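Local coordinates for 3-polyprenyl-4-hydroxybenzoate decarboxylase and related decarboxylases (PDB 6H6X), which uses prenylated FMN to interconvert 2,5-furandicarboxylic acid and 2-furoic acid reversibly, and probably also decarboxylates 4-hydroxybenzoate, at residues B[3-8]-B[237-242]; B[15-20]-B[61-66]; B[47-50]-B[55-58]; B[336-339]-B[344-347]. The protein carries 8 engineered substitutions. All coordinates share one frame; numbering follows the deposited sequence.

Interaction 1: B[3-8]-B[237-242]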
loop_
_atom_site.group_PDB
_atom_site.type_symbol
_atom_site.label_atom_id
_atom_site.label_comp_id
_atom_site.label_asym_id
_atom_site.label_seq_id
_atom_site.Cartn_x
_atom_site.Cartn_y
_atom_site.Cartn_z
ATOM N N HIS B 3 32.515 -8.356 12.800
ATOM C CA HIS B 3 31.177 -7.726 12.978
ATOM C C HIS B 3 31.241 -6.205 13.098
ATOM O O HIS B 3 30.733 -5.562 14.033
ATOM C CB HIS B 3 30.417 -8.472 14.041
ATOM C CG HIS B 3 30.329 -9.932 13.718
ATOM N ND1 HIS B 3 29.738 -10.388 12.554
ATOM C CD2 HIS B 3 30.875 -11.017 14.315
ATOM C CE1 HIS B 3 29.885 -11.697 12.472
ATOM N NE2 HIS B 3 30.566 -12.105 13.530
ATOM N N SER B 4 31.923 -5.680 12.080
ATOM C CA SER B 4 32.134 -4.261 11.834
ATOM C C SER B 4 31.205 -3.845 10.713
ATOM O O SER B 4 30.640 -4.700 9.969
ATOM C CB SER B 4 33.571 -4.077 11.323
ATOM O OG SER B 4 33.781 -4.848 10.118
ATOM N N LEU B 5 31.111 -2.533 10.518
ATOM C CA LEU B 5 30.457 -2.012 9.347
ATOM C C LEU B 5 31.018 -2.638 8.059
ATOM O O LEU B 5 30.253 -3.050 7.182
ATOM C CB LEU B 5 30.515 -0.493 9.305
ATOM C CG LEU B 5 29.934 0.115 8.011
ATOM C CD1 LEU B 5 28.470 -0.267 7.873
ATOM C CD2 LEU B 5 30.092 1.611 7.952
ATOM N N ARG B 6 32.349 -2.724 7.945
ATOM C CA ARG B 6 32.971 -3.300 6.713
ATOM C C ARG B 6 32.550 -4.705 6.394
ATOM O O ARG B 6 32.286 -5.016 5.231
ATOM C CB ARG B 6 34.492 -3.214 6.728
ATOM C CG ARG B 6 34.968 -1.869 6.205
ATOM C CD ARG B 6 36.320 -1.568 6.716
ATOM N NE ARG B 6 36.535 -0.124 6.801
ATOM C CZ ARG B 6 37.414 0.577 6.104
ATOM N NH1 ARG B 6 37.513 1.881 6.348
ATOM N NH2 ARG B 6 38.208 -0.010 5.208
ATOM N N GLU B 7 32.446 -5.561 7.393
ATOM C CA GLU B 7 31.902 -6.885 7.133
ATOM C C GLU B 7 30.425 -6.826 6.707
ATOM O O GLU B 7 30.034 -7.500 5.745
ATOM C CB GLU B 7 32.174 -7.826 8.307
ATOM C CG GLU B 7 33.643 -8.288 8.236
ATOM C CD GLU B 7 34.266 -8.694 9.556
ATOM O OE1 GLU B 7 33.612 -9.500 10.268
ATOM O OE2 GLU B 7 35.408 -8.230 9.855
ATOM N N TRP B 8 29.639 -5.952 7.348
ATOM C CA TRP B 8 28.261 -5.807 6.946
ATOM C C TRP B 8 28.184 -5.349 5.513
ATOM O O TRP B 8 27.387 -5.872 4.769
ATOM C CB TRP B 8 27.469 -4.828 7.853
ATOM C CG TRP B 8 26.059 -4.736 7.424
ATOM C CD1 TRP B 8 25.490 -3.737 6.697
ATOM C CD2 TRP B 8 25.066 -5.717 7.604
ATOM N NE1 TRP B 8 24.190 -4.017 6.459
ATOM C CE2 TRP B 8 23.899 -5.238 6.991
ATOM C CE3 TRP B 8 25.045 -6.974 8.243
ATOM C CZ2 TRP B 8 22.705 -5.959 6.976
ATOM C CZ3 TRP B 8 23.871 -7.692 8.251
ATOM C CH2 TRP B 8 22.708 -7.191 7.612
ATOM N N GLY B 237 36.149 -1.485 16.578
ATOM C CA GLY B 237 35.993 -1.554 15.141
ATOM C C GLY B 237 35.203 -0.422 14.468
ATOM O O GLY B 237 34.969 -0.513 13.301
ATOM N N ALA B 238 34.800 0.627 15.181
ATOM C CA ALA B 238 34.031 1.720 14.573
ATOM C C ALA B 238 34.860 2.406 13.473
ATOM O O ALA B 238 36.037 2.237 13.435
ATOM C CB ALA B 238 33.603 2.744 15.621
ATOM N N GLU B 239 34.218 3.178 12.601
ATOM C CA GLU B 239 34.922 3.906 11.543
ATOM C C GLU B 239 35.452 5.181 12.084
ATOM O O GLU B 239 36.564 5.550 11.798
ATOM C CB GLU B 239 33.979 4.176 10.337
ATOM C CG GLU B 239 33.538 2.928 9.590
ATOM C CD GLU B 239 34.680 2.286 8.748
ATOM O OE1 GLU B 239 35.510 3.030 8.205
ATOM O OE2 GLU B 239 34.749 1.043 8.583
ATOM N N ILE B 240 34.634 5.872 12.881
ATOM C CA ILE B 240 34.971 7.175 13.396
ATOM C C ILE B 240 34.450 7.321 14.829
ATOM O O ILE B 240 33.335 6.879 15.113
ATOM C CB ILE B 240 34.297 8.285 12.528
ATOM C CG1 ILE B 240 34.858 8.323 11.098
ATOM C CG2 ILE B 240 34.495 9.651 13.129
ATOM C CD1 ILE B 240 33.842 8.556 10.012
ATOM N N VAL B 241 35.230 7.978 15.703
ATOM C CA VAL B 241 34.823 8.322 17.060
ATOM C C VAL B 241 35.111 9.771 17.301
ATOM O O VAL B 241 36.196 10.250 16.995
ATOM C CB VAL B 241 35.541 7.482 18.138
ATOM C CG1 VAL B 241 35.433 8.105 19.530
ATOM C CG2 VAL B 241 35.019 6.056 18.131
ATOM N N ILE B 242 34.140 10.464 17.872
ATOM C CA ILE B 242 34.272 11.849 18.223
ATOM C C ILE B 242 34.051 11.880 19.708
ATOM O O ILE B 242 32.997 11.503 20.198
ATOM C CB ILE B 242 33.263 12.736 17.450
ATOM C CG1 ILE B 242 33.553 12.673 15.947
ATOM C CG2 ILE B 242 33.304 14.164 17.931
ATOM C CD1 ILE B 242 32.370 13.174 15.132
#
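Arg6 and Glu239 form a side-on, two-pronged salt bridge, the polar centre of this contact. NE of Arg6 donates to OE2 of Glu239 at 2.8 Å, and Arg6 NH1 donates to Glu239 OE1 at 3.0 Å. Both bonds are almost straight and use the syn lone pairs of the carboxylate. The two flat groups are only 11° apart, with each oxygen close to the guanidinium plane. Arg6 is extended from CG to NE, which brings its guanidinium edge to Glu239, whereas the Glu239 chain bends at chi2 (-72°), turning its carboxylate to meet the arginine edge-on. On the hydrocarbon part of Glu239, Leu5 crosses at about a right angle; with its CG anti to the backbone N (chi1 175°), it carries CD2 to within 4.0 Å of Glu239 CG. Ser4 adds a looser touch, CB to the carbonyl O of Gly237 at 4.3 Å, while its OG serves as N-cap by accepting from Glu7 N. Further bonds hold the pair: Arg6 NH1 also donates to Gln283 O, and the buried Glu239 OE1 also accepts from Val285 N. The contact thus fastens the start of helix 5-14 to the chain entering strand 240-246, where Glu239 and Ile240 form a classic beta bulge opposite Ile190 of strand 184-190.

Interaction 2: B[15-20]-B[61-66]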
loop_
_atom_site.group_PDB
_atom_site.type_symbol
_atom_site.label_atom_id
_atom_site.label_comp_id
_atom_site.label_asym_id
_atom_site.label_seq_id
_atom_site.Cartn_x
_atom_site.Cartn_y
_atom_site.Cartn_z
ATOM N N LYS B 15 25.186 -10.039 -1.697
ATOM C CA LYS B 15 23.759 -10.247 -1.865
ATOM C C LYS B 15 23.161 -9.301 -2.934
ATOM O O LYS B 15 21.945 -9.267 -3.101
ATOM C CB LYS B 15 23.067 -10.050 -0.512
ATOM C CG LYS B 15 21.821 -10.890 -0.299
ATOM C CD LYS B 15 22.019 -12.012 0.720
ATOM C CE LYS B 15 20.692 -12.710 0.995
ATOM N NZ LYS B 15 20.607 -13.317 2.353
ATOM N N GLY B 16 24.001 -8.555 -3.655
ATOM C CA GLY B 16 23.549 -7.479 -4.581
ATOM C C GLY B 16 22.660 -6.368 -4.008
ATOM O O GLY B 16 21.750 -5.901 -4.685
ATOM N N LYS B 17 22.903 -5.957 -2.760
ATOM C CA LYS B 17 22.112 -4.911 -2.074
ATOM C C LYS B 17 22.974 -3.726 -1.642
ATOM O O LYS B 17 22.582 -2.921 -0.807
ATOM C CB LYS B 17 21.376 -5.528 -0.884
ATOM C CG LYS B 17 20.520 -6.725 -1.278
ATOM C CD LYS B 17 19.108 -6.628 -0.736
ATOM C CE LYS B 17 18.170 -7.557 -1.480
ATOM N NZ LYS B 17 16.824 -7.572 -0.848
ATOM N N LEU B 18 24.158 -3.624 -2.230
ATOM C CA LEU B 18 24.994 -2.461 -2.116
ATOM C C LEU B 18 25.361 -2.076 -3.532
ATOM O O LEU B 18 25.927 -2.886 -4.250
ATOM C CB LEU B 18 26.272 -2.784 -1.341
ATOM C CG LEU B 18 27.278 -1.626 -1.157
ATOM C CD1 LEU B 18 26.769 -0.595 -0.160
ATOM C CD2 LEU B 18 28.630 -2.137 -0.707
ATOM N N LYS B 19 25.086 -0.839 -3.899
ATOM C CA LYS B 19 25.497 -0.312 -5.179
ATOM C C LYS B 19 26.372 0.859 -4.881
ATOM O O LYS B 19 26.150 1.593 -3.936
ATOM C CB LYS B 19 24.286 0.069 -6.072
ATOM C CG LYS B 19 23.293 -1.096 -6.264
ATOM C CD LYS B 19 22.873 -1.428 -7.701
ATOM C CE LYS B 19 21.668 -0.615 -8.186
ATOM N NZ LYS B 19 20.331 -0.937 -7.574
ATOM N N ARG B 20 27.406 1.023 -5.690
ATOM C CA ARG B 20 28.321 2.115 -5.552
ATOM C C ARG B 20 27.947 3.206 -6.520
ATOM O O ARG B 20 27.384 2.951 -7.584
ATOM C CB ARG B 20 29.731 1.593 -5.833
ATOM C CG ARG B 20 30.080 0.393 -4.942
ATOM C CD ARG B 20 31.329 -0.286 -5.449
ATOM N NE ARG B 20 31.831 -1.232 -4.450
ATOM C CZ ARG B 20 32.740 -0.942 -3.520
ATOM N NH1 ARG B 20 33.295 0.278 -3.408
ATOM N NH2 ARG B 20 33.081 -1.888 -2.674
ATOM N N ALA B 61 20.423 -1.111 6.210
ATOM C CA ALA B 61 19.349 -2.092 6.267
ATOM C C ALA B 61 18.031 -1.336 6.167
ATOM O O ALA B 61 17.806 -0.402 6.925
ATOM C CB ALA B 61 19.421 -2.852 7.593
ATOM N N GLY B 62 17.181 -1.740 5.243
ATOM C CA GLY B 62 15.955 -1.047 4.933
ATOM C C GLY B 62 14.730 -1.925 4.824
ATOM O O GLY B 62 13.740 -1.508 4.252
ATOM N N ASP B 63 14.810 -3.130 5.383
ATOM C CA ASP B 63 13.718 -4.065 5.411
ATOM C C ASP B 63 13.980 -5.043 6.528
ATOM O O ASP B 63 15.108 -5.143 7.031
ATOM C CB ASP B 63 13.522 -4.744 4.058
ATOM C CG ASP B 63 14.673 -5.700 3.667
ATOM O OD1 ASP B 63 15.091 -6.557 4.502
ATOM O OD2 ASP B 63 15.122 -5.615 2.493
ATOM N N ARG B 64 12.952 -5.750 6.928
ATOM C CA ARG B 64 13.046 -6.660 8.057
ATOM C C ARG B 64 13.935 -7.896 7.821
ATOM O O ARG B 64 14.475 -8.433 8.790
ATOM C CB ARG B 64 11.637 -7.017 8.502
ATOM C CG ARG B 64 11.073 -5.914 9.323
ATOM C CD ARG B 64 9.611 -5.820 8.969
ATOM N NE ARG B 64 9.261 -4.721 8.064
ATOM C CZ ARG B 64 8.699 -3.618 8.515
ATOM N NH1 ARG B 64 8.536 -3.538 9.819
ATOM N NH2 ARG B 64 8.323 -2.624 7.706
ATOM N N GLU B 65 14.096 -8.316 6.568
ATOM C CA GLU B 65 14.990 -9.437 6.220
ATOM C C GLU B 65 16.455 -9.092 6.565
ATOM O O GLU B 65 17.097 -9.854 7.276
ATOM C CB GLU B 65 14.818 -9.837 4.742
ATOM N N LEU B 66 16.918 -7.895 6.185
ATOM C CA LEU B 66 18.258 -7.444 6.542
ATOM C C LEU B 66 18.461 -7.238 8.002
ATOM O O LEU B 66 19.482 -7.653 8.515
ATOM C CB LEU B 66 18.660 -6.213 5.757
ATOM C CG LEU B 66 18.787 -6.548 4.272
ATOM C CD1 LEU B 66 19.040 -5.292 3.485
ATOM C CD2 LEU B 66 19.890 -7.560 4.040
#
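Lys17 reaches across to the start of helix 64-70, laying its aliphatic middle near Leu66 and bringing its ammonium group near Asp63. The better-packed part is apolar: Lys17 CD approaches Leu66 CD1 to 4.4 Å, and these two residues supply most of the buried surface. Leu66 has CG beside its backbone N (chi1 -66°) and is extended from there, which sends CD1 out from the helix towards the lysine. Leu66 also rests on Leu12 of helix 5-14, so it touches both that helix and the lysine chain. Even here the fit is light, and the two segments bury only 102 Å² in all.

The polar end buries less and makes no bond across the contact. Beyond CG the Lys17 chain is nearly straight, and NZ stops 4.2 Å from Asp63 OD2, too far for a salt bridge. The other oxygen of the same carboxylate has firm work to do: Asp63 is the N-cap of helix 64-70, and its OD1 accepts from Leu66 N at 2.8 Å in a nearly straight bond. That bond helps set the rotation of the carboxylate, with OD2 the oxygen nearer the lysine. On the other segment, Gly16, with its positive phi, closes helix 5-14 in a Schellman motif, and Lys17 follows directly as the chain turns into strand 18-21.

The chemistry implies light apolar packing with a long-range charge attraction probably added to it; no hydrogen bond across the contact fixes the ammonium group. The carboxylate is probably kept negative both by this nearby positive charge and by the helix start it caps.

Interaction 3: B[47-50]-B[55-58]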
loop_
_atom_site.group_PDB
_atom_site.type_symbol
_atom_site.label_atom_id
_atom_site.label_comp_id
_atom_site.label_asym_id
_atom_site.label_seq_id
_atom_site.Cartn_x
_atom_site.Cartn_y
_atom_site.Cartn_z
ATOM N N GLU B 47 31.253 6.957 -3.526
ATOM C CA GLU B 47 32.725 6.899 -3.605
ATOM C C GLU B 47 33.405 8.219 -3.837
ATOM O O GLU B 47 34.590 8.327 -3.559
ATOM C CB GLU B 47 33.205 5.899 -4.654
ATOM C CG GLU B 47 32.703 4.482 -4.425
ATOM C CD GLU B 47 33.529 3.406 -5.132
ATOM O OE1 GLU B 47 33.548 3.368 -6.386
ATOM O OE2 GLU B 47 34.118 2.541 -4.417
ATOM N N ARG B 48 32.673 9.233 -4.287
ATOM C CA ARG B 48 33.237 10.560 -4.496
ATOM C C ARG B 48 32.269 11.617 -4.035
ATOM O O ARG B 48 31.241 11.855 -4.680
ATOM C CB ARG B 48 33.583 10.775 -5.981
ATOM N N VAL B 49 32.608 12.261 -2.930
ATOM C CA VAL B 49 31.802 13.303 -2.365
ATOM C C VAL B 49 32.585 14.585 -2.487
ATOM O O VAL B 49 33.717 14.681 -2.038
ATOM C CB VAL B 49 31.423 12.999 -0.890
ATOM C CG1 VAL B 49 30.665 14.158 -0.276
ATOM C CG2 VAL B 49 30.611 11.706 -0.824
ATOM N N LYS B 50 31.948 15.573 -3.092
ATOM C CA LYS B 50 32.610 16.799 -3.462
ATOM C C LYS B 50 33.236 17.415 -2.221
ATOM O O LYS B 50 32.530 17.768 -1.270
ATOM C CB LYS B 50 31.618 17.765 -4.105
ATOM C CG LYS B 50 32.265 19.042 -4.645
ATOM C CD LYS B 50 31.333 19.874 -5.527
ATOM C CE LYS B 50 30.282 20.668 -4.755
ATOM N NZ LYS B 50 30.860 21.674 -3.820
ATOM N N PRO B 55 34.361 8.426 1.606
ATOM C CA PRO B 55 33.050 8.057 1.098
ATOM C C PRO B 55 31.935 8.066 2.163
ATOM O O PRO B 55 32.242 8.134 3.352
ATOM C CB PRO B 55 33.248 6.644 0.568
ATOM C CG PRO B 55 34.361 6.106 1.309
ATOM C CD PRO B 55 35.216 7.241 1.778
ATOM N N VAL B 56 30.670 8.057 1.698
ATOM C CA VAL B 56 29.487 8.108 2.556
ATOM C C VAL B 56 28.650 6.909 2.227
ATOM O O VAL B 56 28.469 6.599 1.058
ATOM C CB VAL B 56 28.699 9.382 2.352
ATOM C CG1 VAL B 56 27.343 9.314 3.063
ATOM C CG2 VAL B 56 29.497 10.564 2.884
ATOM N N VAL B 57 28.183 6.177 3.247
ATOM C CA VAL B 57 27.285 5.055 3.006
ATOM C C VAL B 57 25.921 5.399 3.661
ATOM O O VAL B 57 25.842 6.080 4.689
ATOM C CB VAL B 57 27.909 3.726 3.453
ATOM C CG1 VAL B 57 28.000 3.608 4.971
ATOM C CG2 VAL B 57 27.168 2.549 2.920
ATOM N N THR B 58 24.846 4.993 3.010
ATOM C CA THR B 58 23.506 5.169 3.566
ATOM C C THR B 58 22.654 3.936 3.264
ATOM O O THR B 58 22.938 3.218 2.326
ATOM C CB THR B 58 22.842 6.475 3.120
ATOM O OG1 THR B 58 21.645 6.714 3.902
ATOM C CG2 THR B 58 22.527 6.451 1.651
#
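Val49 and Val56 meet through one methyl group each, and the Val49 side chain can be followed outward from its branch point. CB of Val49 points towards the other segment but stays 4.9 Å from the nearest Val56 methyl, CG2. From there the two branches part. CG1 is anti to the backbone N (chi1 176°) and stands off, also 4.9 Å from Val56 CG2. CG2, anti to the carbonyl carbon, does the touching: it reaches Val56 CG2 at 4.0 Å, an ordinary methyl-to-methyl distance. Val56 has the same rotamer, and the two side chains cross at about a right angle. Val49 also packs on Pro27, and Val56 on Pro118, so each valine has a further apolar neighbour.

The contact belongs to a beta-hairpin. Strand 43-46 pairs antiparallel with strand 56-58, Phe46 bonding through its backbone to Val56, and residues 47-50 begin the connecting loop. Just past that last strand pair the backbones remain close: Glu47 CA lies 4.2 Å from Pro55 CB, and the two CA atoms of Glu47 and Pro55 are 4.9 Å apart.

No hydrogen bond joins these two segments. Pro55 has no N-H; its backbone bond is with Tyr286 of strand 286-287, on the far side of strand 56-58 in the four-stranded sheet. The Glu47 side chain leaves in another direction, its CB pointing away from Pro55, and its carboxylate forms a salt bridge with Arg20 at strand 18-21.

Interaction 4: B[336-339]-B[344-347]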
loop_
_atom_site.group_PDB
_atom_site.type_symbol
_atom_site.label_atom_id
_atom_site.label_comp_id
_atom_site.label_asym_id
_atom_site.label_seq_id
_atom_site.Cartn_x
_atom_site.Cartn_y
_atom_site.Cartn_z
ATOM N N ILE B 336 -2.088 -5.906 14.741
ATOM C CA ILE B 336 -1.898 -7.029 15.667
ATOM C C ILE B 336 -2.663 -8.197 15.114
ATOM O O ILE B 336 -3.829 -8.043 14.842
ATOM C CB ILE B 336 -2.381 -6.696 17.088
ATOM C CG1 ILE B 336 -1.587 -5.516 17.610
ATOM C CG2 ILE B 336 -2.162 -7.867 18.058
ATOM C CD1 ILE B 336 -2.053 -5.005 18.913
ATOM N N SER B 337 -1.995 -9.320 14.867
ATOM C CA SER B 337 -2.680 -10.575 14.475
ATOM C C SER B 337 -2.840 -11.466 15.702
ATOM O O SER B 337 -1.930 -11.594 16.501
ATOM C CB SER B 337 -1.917 -11.336 13.383
ATOM O OG SER B 337 -0.696 -11.712 13.894
ATOM N N ILE B 338 -4.033 -12.004 15.894
ATOM C CA ILE B 338 -4.293 -12.977 16.953
ATOM C C ILE B 338 -4.930 -14.236 16.394
ATOM O O ILE B 338 -5.570 -14.211 15.360
ATOM C CB ILE B 338 -5.203 -12.405 18.035
ATOM C CG1 ILE B 338 -6.572 -11.976 17.496
ATOM C CG2 ILE B 338 -4.518 -11.267 18.780
ATOM C CD1 ILE B 338 -7.447 -11.459 18.635
ATOM N N GLU B 339 -4.705 -15.358 17.055
ATOM C CA GLU B 339 -5.429 -16.599 16.748
ATOM C C GLU B 339 -6.538 -16.579 17.755
ATOM O O GLU B 339 -6.363 -17.006 18.885
ATOM C CB GLU B 339 -4.529 -17.834 16.878
ATOM C CG GLU B 339 -5.215 -19.160 16.555
ATOM C CD GLU B 339 -4.282 -20.368 16.815
ATOM O OE1 GLU B 339 -3.928 -20.574 17.997
ATOM O OE2 GLU B 339 -3.877 -21.107 15.869
ATOM N N GLY B 344 -13.667 -10.864 22.868
ATOM C CA GLY B 344 -13.009 -10.098 23.937
ATOM C C GLY B 344 -11.477 -9.981 23.802
ATOM O O GLY B 344 -10.867 -9.087 24.410
ATOM N N GLU B 345 -10.861 -10.878 23.037
ATOM C CA GLU B 345 -9.434 -10.817 22.800
ATOM C C GLU B 345 -8.981 -9.563 22.025
ATOM O O GLU B 345 -7.934 -9.036 22.322
ATOM C CB GLU B 345 -8.941 -12.090 22.131
ATOM C CG GLU B 345 -8.938 -13.268 23.094
ATOM C CD GLU B 345 -8.462 -14.575 22.466
ATOM O OE1 GLU B 345 -7.789 -14.563 21.420
ATOM O OE2 GLU B 345 -8.780 -15.647 23.023
ATOM N N ALA B 346 -9.812 -9.065 21.106
ATOM C CA ALA B 346 -9.471 -7.899 20.323
ATOM C C ALA B 346 -9.304 -6.696 21.225
ATOM O O ALA B 346 -8.245 -6.050 21.169
ATOM C CB ALA B 346 -10.507 -7.642 19.237
ATOM N N LYS B 347 -10.289 -6.440 22.080
ATOM C CA LYS B 347 -10.222 -5.342 23.066
ATOM C C LYS B 347 -9.024 -5.416 23.979
ATOM O O LYS B 347 -8.374 -4.393 24.236
ATOM C CB LYS B 347 -11.510 -5.216 23.919
#
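Ile338 lays its CD1 methyl over the first turn of helix 345-356, 3.9 Å from Glu345 CB and 4.2 Å from the backbone N of Ala346. Its CG1 takes the crowded position between backbone N and carbonyl carbon (chi1 60°), and the chain then runs straight on, so that the methyl projects from strand 333-338 towards the helix. Ile338 and Glu345 cross obliquely, with the hydrocarbon part of the glutamate taking the contact.

The carboxylate lies farther along. Glu345 OE1 is 3.8 Å from Glu339 O, two acceptors side by side without a bond between them. Its polar partners lie outside the two segments: OE1 bonds to Thr318 OG1, and OE2 accepts from His342 N in the turn leading to the helix. This buried carboxylate therefore ties the turn to the chain before strand 319-324. At the N-cap, the backbone angles of Gly344 would press a CB against the preceding carbonyl O, so the position calls for glycine.

The packing is that of a beta-alpha-beta crossover, strand 333-338 to helix 345-356 to parallel strand 362-367. It adjoins the calcium site: the side chain of Ala346 lies about 3 Å from that of the calcium ligand Asp418, and about 7 Å from the ion.

How the interactions relate
Interactions 1, 2 and 3 form one connected cluster, with 3 nested along the chain inside 2, and 2 inside 1. Trp8 CH2 of interaction 1 packs 3.4 Å from Leu66 O of interaction 2, and Leu5 CD2 meets Val57 CG1 of interaction 3 at 4.2 Å. Interactions 2 and 3 are joined by a salt bridge, Arg20 NH1 to Glu47 OE2 at 2.6 Å, and share the four-stranded sheet. None of the three lies at the cofactor site. In interaction 3, the side chain of Val56 is about 14 Å from the bound prenylated FMN. Interaction 4 stands apart beside the calcium site, its centre about 42 Å from that of interaction 1; interaction 2 comes within about 12 Å of it, between nearest atoms.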